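Side-chain contacts in type II restriction enzyme MunI (Mycoplasma, PDB 1D02), which recognises the double-stranded DNA sequence 5'-CAATTG-3' as a homodimer and cleaves it after the first C, leaving 5'-phosphate ends: residues D61-E65 against I66-L70; N29-N32 against A33-G37; I86-T89 against E90-K93. The protein carries 1 engineered substitution. All coordinates share one frame; numbering follows the deposited sequence.

Contact 1: residues D61-E65 against I66-L70; sequences DVIKE and IFNPL
Asn68 and Ile66 both bond to the backbone carbonyl of Ile63, near the C-terminal part of helix 60-63. Two hydrogen bonds grip this oxygen. Asn68 ND2 donates to Ile63 O at 2.9 Å with an N-H...O angle of 160°, and the acceptor lies in the plane of the amide. Ile66 N donates to Ile63 O over 3.3 Å, as expected for the type I turn from Ile63 to Ile66. The two donors approach from opposite faces of the carbonyl plane; the amide of Asn68 is tilted moderately from it, whereas Ile66 N stands well above it. One residue earlier, Glu65 N bonds to Val62 O at 2.8 Å.

Van der Waals contacts accompany these bonds. CG2 of Ile63, anti to the backbone N (CG1 takes chi1 -66°), lies beside its own carbonyl carbon and meets Asn68 ND2 at 3.7 Å, while Ile63 CD1 lies 3.9 Å from Asn68 OD1; the two side chains run roughly perpendicular. The apolar pair is Val62 CG1 with Ile66 CG2, at 4.1 Å, and Leu58 packs on both Ile63 and Ile66.

Water joins the turn as well, donating to the carbonyl oxygens of Lys64 and Ile66. In the second subunit, Arg158 NE bonds Glu65 O and Arg181 packs on Glu65 and Ile66. The local pattern is that of a type I turn after a short helix, with an asparagine amide bonding back to the carbonyl that opens the turn; here it forms part of the dimer interface.

Contact 2: residues N29-N32 against A33-G37; sequences NVFN and AVFEG
Phe35 presents one ring face to Phe31 CB, while the two rings meet obliquely, their planes 43° apart and their centroids separated by 5.3 Å. The side chains run side by side and point the same way. Their nearest carbons are Phe31 CD2 and Phe35 CZ, at 3.5 Å. Val34 CG1 also approaches the Phe31 ring obliquely, 3.9 Å from Phe31 CD2. With CG anti to its own carbonyl carbon (chi1 -71°), Phe35 brings that atom to 3.2 Å from Phe31 O, and the far end of its ring, CZ, reaches Phe31 CD2. Tyr40 meets the Phe35 ring from the neighbouring strand, and Leu189 and Val190 of helix 186-197 pack on Phe31.

The backbone bonds are helical. Ala33 N to Asn29 O and Val34 N to Val30 O are regular i to i+4 bonds, the latter nearly straight. Phe35 N still donates to Phe31 O at 2.9 Å, but the N-H...O angle falls to 132°, and its second link, to Asn32 O, is weak. Asn29 turns its amide elsewhere, bonding to Asn26 N and Glu24 O.

The chemistry therefore divides between main chain and side chain: helical amides are satisfied by carbonyls one turn back, while Phe31, Val34 and Phe35 meet through hydrocarbon alone. Polar links to the surroundings come instead from the Asn29 amide and from main-chain atoms of Val34, Phe35 and Glu36, which bond to Asn11 and Thr38.

Contact 3: residues I86-T89 against E90-K93; sequences IENT and ETHK
Asn88 folds its side chain over the turn that follows its strand, crossing that of Thr91 at about a right angle. CB of Asn88, the first atom out, lies 3.2 Å from Thr91 OG1. CG, held anti to the backbone N (chi1 171°), lies 3.1 Å from Thr91 OG1. At the tip, Asn88 OD1 accepts two backbone hydrogen bonds: Glu90 N reaches it at 2.8 Å in the carbonyl plane, whereas Thr91 N, 3.2 Å away, sits above that plane. Asn88 ND2 meets the methyl carbon CG2 of Thr91 at 3.6 Å.

Main-chain bonds close the loop. His92 N donates to Asn88 O at 2.7 Å, and Asn88 N donates to Lys93 O at 168°, almost straight. The His92 ring has Thr89 O over one face and Glu87 OE2 near its edge, where ND1 makes only a weak bond; OE1 of Glu87 is held by Tyr43. Thr91 OG1 accepts from Lys93 N in an ST turn and also bonds Leu201 O. His92 has positive phi (68°), consistent with a tight reversal. Together these features mark a beta hairpin connection between antiparallel strands 84-88 and 93-101, with the side-chain carbonyl of Asn88 accepting from the amides of Glu90 and Thr91.

How the contacts relate
Along the chain the order is contact 2, contact 1, contact 3. Contacts 2 and 3 are neighbours, their centres about 15 Å apart: Ile86 of strand 84-88 packs on Phe31 of helix 27-34 and on Phe35 just beyond Val34, with Phe35 CZ to Ile86 CG2 at 3.6 Å. Strand 40-44, antiparallel to 84-88 in the mixed sheet, touches both contacts. Contact 1 stands apart, its centre about 47 Å from that of contact 2 and on the opposite side of the chain's centre, and about 40 Å from that of contact 3. Thus contacts 2 and 3 lie in the helix-and-sheet body of the subunit, while residues 61-70 reach out to the second subunit of the homodimer.

Contact 1: residues D61-E65 against I66-L70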
loop_
_atom_site.group_PDB
_atom_site.type_symbol
_atom_site.label_atom_id
_atom_site.label_comp_id
_atom_site.label_asym_id
_atom_site.label_seq_id
_atom_site.Cartn_x
_atom_site.Cartn_y
_atom_site.Cartn_z
ATOM N N ASP D 61 -20.567 -13.519 -13.081
ATOM C CA ASP D 61 -19.967 -12.961 -14.288
ATOM C C ASP D 61 -18.468 -12.712 -14.177
ATOM O O ASP D 61 -17.818 -12.403 -15.181
ATOM C CB ASP D 61 -20.711 -11.704 -14.771
ATOM C CG ASP D 61 -20.679 -10.560 -13.786
ATOM O OD1 ASP D 61 -20.048 -10.670 -12.716
ATOM O OD2 ASP D 61 -21.308 -9.520 -14.101
ATOM N N VAL D 62 -17.915 -12.842 -12.972
ATOM C CA VAL D 62 -16.477 -12.714 -12.821
ATOM C C VAL D 62 -15.924 -14.140 -12.867
ATOM O O VAL D 62 -14.917 -14.414 -13.530
ATOM C CB VAL D 62 -16.071 -12.034 -11.486
ATOM C CG1 VAL D 62 -14.578 -12.275 -11.199
ATOM C CG2 VAL D 62 -16.327 -10.513 -11.589
ATOM N N ILE D 63 -16.597 -15.060 -12.182
ATOM C CA ILE D 63 -16.171 -16.457 -12.201
ATOM C C ILE D 63 -16.011 -16.919 -13.642
ATOM O O ILE D 63 -15.040 -17.587 -13.992
ATOM C CB ILE D 63 -17.228 -17.355 -11.505
ATOM C CG1 ILE D 63 -17.294 -17.003 -10.020
ATOM C CG2 ILE D 63 -16.894 -18.816 -11.699
ATOM C CD1 ILE D 63 -16.049 -17.398 -9.245
ATOM N N LYS D 64 -16.975 -16.565 -14.483
ATOM C CA LYS D 64 -16.921 -16.974 -15.877
ATOM C C LYS D 64 -15.683 -16.478 -16.628
ATOM O O LYS D 64 -15.246 -17.123 -17.585
ATOM C CB LYS D 64 -18.192 -16.510 -16.603
ATOM C CG LYS D 64 -18.267 -16.964 -18.050
ATOM C CD LYS D 64 -19.652 -16.759 -18.654
ATOM C CE LYS D 64 -19.715 -17.358 -20.062
ATOM N NZ LYS D 64 -21.099 -17.338 -20.622
ATOM N N GLU D 65 -15.097 -15.368 -16.185
ATOM C CA GLU D 65 -13.940 -14.809 -16.880
ATOM C C GLU D 65 -12.569 -15.142 -16.296
ATOM O O GLU D 65 -11.544 -14.725 -16.857
ATOM C CB GLU D 65 -14.072 -13.287 -16.960
ATOM C CG GLU D 65 -15.391 -12.779 -17.540
ATOM C CD GLU D 65 -15.697 -13.338 -18.918
ATOM O OE1 GLU D 65 -14.758 -13.484 -19.733
ATOM O OE2 GLU D 65 -16.884 -13.623 -19.193
ATOM N N ILE D 66 -12.512 -15.874 -15.187
ATOM C CA ILE D 66 -11.212 -16.164 -14.599
ATOM C C ILE D 66 -10.870 -17.640 -14.666
ATOM O O ILE D 66 -11.672 -18.452 -15.138
ATOM C CB ILE D 66 -11.135 -15.742 -13.104
ATOM C CG1 ILE D 66 -12.059 -16.605 -12.242
ATOM C CG2 ILE D 66 -11.509 -14.280 -12.960
ATOM C CD1 ILE D 66 -11.787 -16.462 -10.729
ATOM N N PHE D 67 -9.666 -17.977 -14.216
ATOM C CA PHE D 67 -9.238 -19.375 -14.172
ATOM C C PHE D 67 -9.768 -19.925 -12.852
ATOM O O PHE D 67 -9.518 -19.340 -11.794
ATOM C CB PHE D 67 -7.711 -19.473 -14.197
ATOM C CG PHE D 67 -7.189 -20.825 -13.795
ATOM C CD1 PHE D 67 -7.658 -21.979 -14.428
ATOM C CD2 PHE D 67 -6.209 -20.952 -12.809
ATOM C CE1 PHE D 67 -7.150 -23.236 -14.083
ATOM C CE2 PHE D 67 -5.694 -22.205 -12.457
ATOM C CZ PHE D 67 -6.169 -23.353 -13.101
ATOM N N ASN D 68 -10.498 -21.039 -12.915
ATOM C CA ASN D 68 -11.065 -21.656 -11.722
ATOM C C ASN D 68 -10.460 -23.045 -11.512
ATOM O O ASN D 68 -10.943 -24.031 -12.046
ATOM C CB ASN D 68 -12.583 -21.743 -11.871
ATOM C CG ASN D 68 -13.232 -20.368 -11.922
ATOM O OD1 ASN D 68 -13.307 -19.662 -10.906
ATOM N ND2 ASN D 68 -13.687 -19.977 -13.105
ATOM N N PRO D 69 -9.387 -23.131 -10.719
ATOM C CA PRO D 69 -8.755 -24.425 -10.479
ATOM C C PRO D 69 -9.669 -25.444 -9.827
ATOM O O PRO D 69 -10.584 -25.111 -9.059
ATOM C CB PRO D 69 -7.547 -24.072 -9.621
ATOM C CG PRO D 69 -8.005 -22.801 -8.895
ATOM C CD PRO D 69 -8.690 -22.050 -10.002
ATOM N N LEU D 70 -9.409 -26.702 -10.157
ATOM C CA LEU D 70 -10.198 -27.801 -9.635
ATOM C C LEU D 70 -9.769 -28.190 -8.223
ATOM O O LEU D 70 -9.250 -29.301 -7.990
ATOM C CB LEU D 70 -10.061 -28.995 -10.590
ATOM C CG LEU D 70 -10.651 -28.719 -11.978
ATOM C CD1 LEU D 70 -10.095 -29.721 -12.998
ATOM C CD2 LEU D 70 -12.208 -28.783 -11.912
HETATM O O HOH W 1 -12.532 -17.988 -18.165
#

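Contact 2: residues N29-N32 against A33-G37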
loop_
_atom_site.group_PDB
_atom_site.type_symbol
_atom_site.label_atom_id
_atom_site.label_comp_id
_atom_site.label_asym_id
_atom_site.label_seq_id
_atom_site.Cartn_x
_atom_site.Cartn_y
_atom_site.Cartn_z
ATOM N N ASN D 29 15.974 -10.965 18.031
ATOM C CA ASN D 29 16.661 -11.223 19.304
ATOM C C ASN D 29 16.484 -10.073 20.306
ATOM O O ASN D 29 16.441 -10.298 21.512
ATOM C CB ASN D 29 18.144 -11.661 19.115
ATOM C CG ASN D 29 19.030 -10.626 18.427
ATOM O OD1 ASN D 29 18.633 -9.506 18.138
ATOM N ND2 ASN D 29 20.281 -11.022 18.186
ATOM N N VAL D 30 16.294 -8.865 19.799
ATOM C CA VAL D 30 16.071 -7.698 20.649
ATOM C C VAL D 30 14.725 -7.844 21.388
ATOM O O VAL D 30 14.659 -7.721 22.624
ATOM C CB VAL D 30 16.073 -6.395 19.793
ATOM C CG1 VAL D 30 15.377 -5.230 20.515
ATOM C CG2 VAL D 30 17.525 -6.011 19.444
ATOM N N PHE D 31 13.646 -8.127 20.661
ATOM C CA PHE D 31 12.376 -8.250 21.364
ATOM C C PHE D 31 12.300 -9.518 22.210
ATOM O O PHE D 31 11.677 -9.499 23.275
ATOM C CB PHE D 31 11.188 -8.167 20.391
ATOM C CG PHE D 31 10.742 -6.754 20.125
ATOM C CD1 PHE D 31 10.950 -6.151 18.885
ATOM C CD2 PHE D 31 10.146 -6.003 21.146
ATOM C CE1 PHE D 31 10.569 -4.837 18.671
ATOM C CE2 PHE D 31 9.766 -4.678 20.931
ATOM C CZ PHE D 31 9.979 -4.099 19.690
ATOM N N ASN D 32 12.905 -10.615 21.751
ATOM C CA ASN D 32 12.889 -11.838 22.557
ATOM C C ASN D 32 13.594 -11.563 23.880
ATOM O O ASN D 32 13.146 -12.013 24.939
ATOM C CB ASN D 32 13.595 -12.987 21.826
ATOM C CG ASN D 32 12.735 -13.602 20.749
ATOM O OD1 ASN D 32 13.239 -14.151 19.755
ATOM N ND2 ASN D 32 11.428 -13.560 20.952
ATOM N N ALA D 33 14.688 -10.817 23.843
ATOM C CA ALA D 33 15.385 -10.535 25.095
ATOM C C ALA D 33 14.555 -9.648 26.014
ATOM O O ALA D 33 14.391 -9.938 27.205
ATOM C CB ALA D 33 16.745 -9.861 24.823
ATOM N N VAL D 34 14.034 -8.563 25.458
ATOM C CA VAL D 34 13.283 -7.604 26.255
ATOM C C VAL D 34 11.944 -8.144 26.773
ATOM O O VAL D 34 11.343 -7.597 27.729
ATOM C CB VAL D 34 13.141 -6.257 25.471
ATOM C CG1 VAL D 34 11.833 -6.183 24.648
ATOM C CG2 VAL D 34 13.230 -5.120 26.456
ATOM N N PHE D 35 11.478 -9.227 26.172
ATOM C CA PHE D 35 10.233 -9.834 26.635
ATOM C C PHE D 35 10.448 -10.971 27.630
ATOM O O PHE D 35 9.472 -11.549 28.135
ATOM C CB PHE D 35 9.405 -10.360 25.450
ATOM C CG PHE D 35 8.790 -9.276 24.589
ATOM C CD1 PHE D 35 8.249 -9.605 23.331
ATOM C CD2 PHE D 35 8.700 -7.955 25.030
ATOM C CE1 PHE D 35 7.635 -8.636 22.545
ATOM C CE2 PHE D 35 8.086 -6.981 24.249
ATOM C CZ PHE D 35 7.549 -7.329 22.995
ATOM N N GLU D 36 11.701 -11.306 27.933
ATOM C CA GLU D 36 11.968 -12.422 28.857
ATOM C C GLU D 36 11.284 -12.262 30.202
ATOM O O GLU D 36 11.452 -11.252 30.874
ATOM C CB GLU D 36 13.472 -12.604 29.105
ATOM C CG GLU D 36 14.208 -13.171 27.899
ATOM C CD GLU D 36 15.708 -13.273 28.123
ATOM O OE1 GLU D 36 16.451 -13.337 27.116
ATOM O OE2 GLU D 36 16.163 -13.301 29.296
ATOM N N GLY D 37 10.503 -13.268 30.583
ATOM C CA GLY D 37 9.827 -13.207 31.870
ATOM C C GLY D 37 8.619 -12.304 31.922
ATOM O O GLY D 37 8.022 -12.148 32.992
#

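Contact 3: residues I86-T89 against E90-K93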
loop_
_atom_site.group_PDB
_atom_site.type_symbol
_atom_site.label_atom_id
_atom_site.label_comp_id
_atom_site.label_asym_id
_atom_site.label_seq_id
_atom_site.Cartn_x
_atom_site.Cartn_y
_atom_site.Cartn_z
ATOM N N ILE D 86 3.515 -9.115 17.969
ATOM C CA ILE D 86 3.786 -9.001 19.396
ATOM C C ILE D 86 2.449 -9.233 20.095
ATOM O O ILE D 86 1.476 -8.514 19.835
ATOM C CB ILE D 86 4.318 -7.614 19.775
ATOM C CG1 ILE D 86 5.715 -7.448 19.190
ATOM C CG2 ILE D 86 4.355 -7.467 21.305
ATOM C CD1 ILE D 86 6.273 -6.086 19.329
ATOM N N GLU D 87 2.397 -10.248 20.955
ATOM C CA GLU D 87 1.149 -10.523 21.668
ATOM C C GLU D 87 1.280 -10.290 23.158
ATOM O O GLU D 87 2.312 -10.618 23.754
ATOM C CB GLU D 87 0.701 -11.988 21.476
ATOM C CG GLU D 87 -0.581 -12.328 22.285
ATOM C CD GLU D 87 -1.137 -13.704 21.990
ATOM O OE1 GLU D 87 -0.532 -14.444 21.186
ATOM O OE2 GLU D 87 -2.190 -14.049 22.569
ATOM N N ASN D 88 0.246 -9.700 23.751
ATOM C CA ASN D 88 0.167 -9.548 25.206
ATOM C C ASN D 88 -0.630 -10.824 25.550
ATOM O O ASN D 88 -1.824 -10.911 25.228
ATOM C CB ASN D 88 -0.635 -8.309 25.553
ATOM C CG ASN D 88 -0.948 -8.213 27.041
ATOM O OD1 ASN D 88 -1.079 -9.234 27.734
ATOM N ND2 ASN D 88 -1.093 -6.990 27.523
ATOM N N THR D 89 0.017 -11.813 26.176
ATOM C CA THR D 89 -0.646 -13.083 26.455
ATOM C C THR D 89 -1.709 -13.031 27.549
ATOM O O THR D 89 -2.422 -14.011 27.747
ATOM C CB THR D 89 0.353 -14.208 26.790
ATOM O OG1 THR D 89 1.081 -13.865 27.980
ATOM C CG2 THR D 89 1.322 -14.424 25.627
ATOM N N GLU D 90 -1.823 -11.908 28.245
ATOM C CA GLU D 90 -2.853 -11.790 29.275
ATOM C C GLU D 90 -4.148 -11.287 28.663
ATOM O O GLU D 90 -5.234 -11.757 29.008
ATOM C CB GLU D 90 -2.425 -10.840 30.381
ATOM C CG GLU D 90 -1.379 -11.417 31.302
ATOM C CD GLU D 90 -1.104 -10.519 32.488
ATOM O OE1 GLU D 90 -0.246 -10.901 33.312
ATOM O OE2 GLU D 90 -1.745 -9.443 32.594
ATOM N N THR D 91 -4.033 -10.343 27.742
ATOM C CA THR D 91 -5.193 -9.760 27.077
ATOM C C THR D 91 -5.494 -10.435 25.728
ATOM O O THR D 91 -6.597 -10.312 25.194
ATOM C CB THR D 91 -4.962 -8.293 26.779
ATOM O OG1 THR D 91 -3.866 -8.183 25.870
ATOM C CG2 THR D 91 -4.644 -7.507 28.042
ATOM N N HIS D 92 -4.502 -11.128 25.189
ATOM C CA HIS D 92 -4.601 -11.811 23.897
ATOM C C HIS D 92 -4.721 -10.831 22.720
ATOM O O HIS D 92 -5.133 -11.225 21.604
ATOM C CB HIS D 92 -5.751 -12.807 23.908
ATOM C CG HIS D 92 -5.613 -13.860 24.964
ATOM N ND1 HIS D 92 -4.653 -14.850 24.908
ATOM C CD2 HIS D 92 -6.270 -14.040 26.135
ATOM C CE1 HIS D 92 -4.723 -15.592 26.001
ATOM N NE2 HIS D 92 -5.695 -15.121 26.763
ATOM N N LYS D 93 -4.373 -9.569 22.972
ATOM C CA LYS D 93 -4.360 -8.560 21.911
ATOM C C LYS D 93 -3.008 -8.718 21.200
ATOM O O LYS D 93 -1.979 -9.015 21.834
ATOM C CB LYS D 93 -4.515 -7.141 22.472
ATOM C CG LYS D 93 -5.952 -6.849 22.910
ATOM C CD LYS D 93 -6.163 -5.393 23.297
ATOM C CE LYS D 93 -7.648 -5.135 23.625
ATOM N NZ LYS D 93 -7.846 -3.732 24.047
#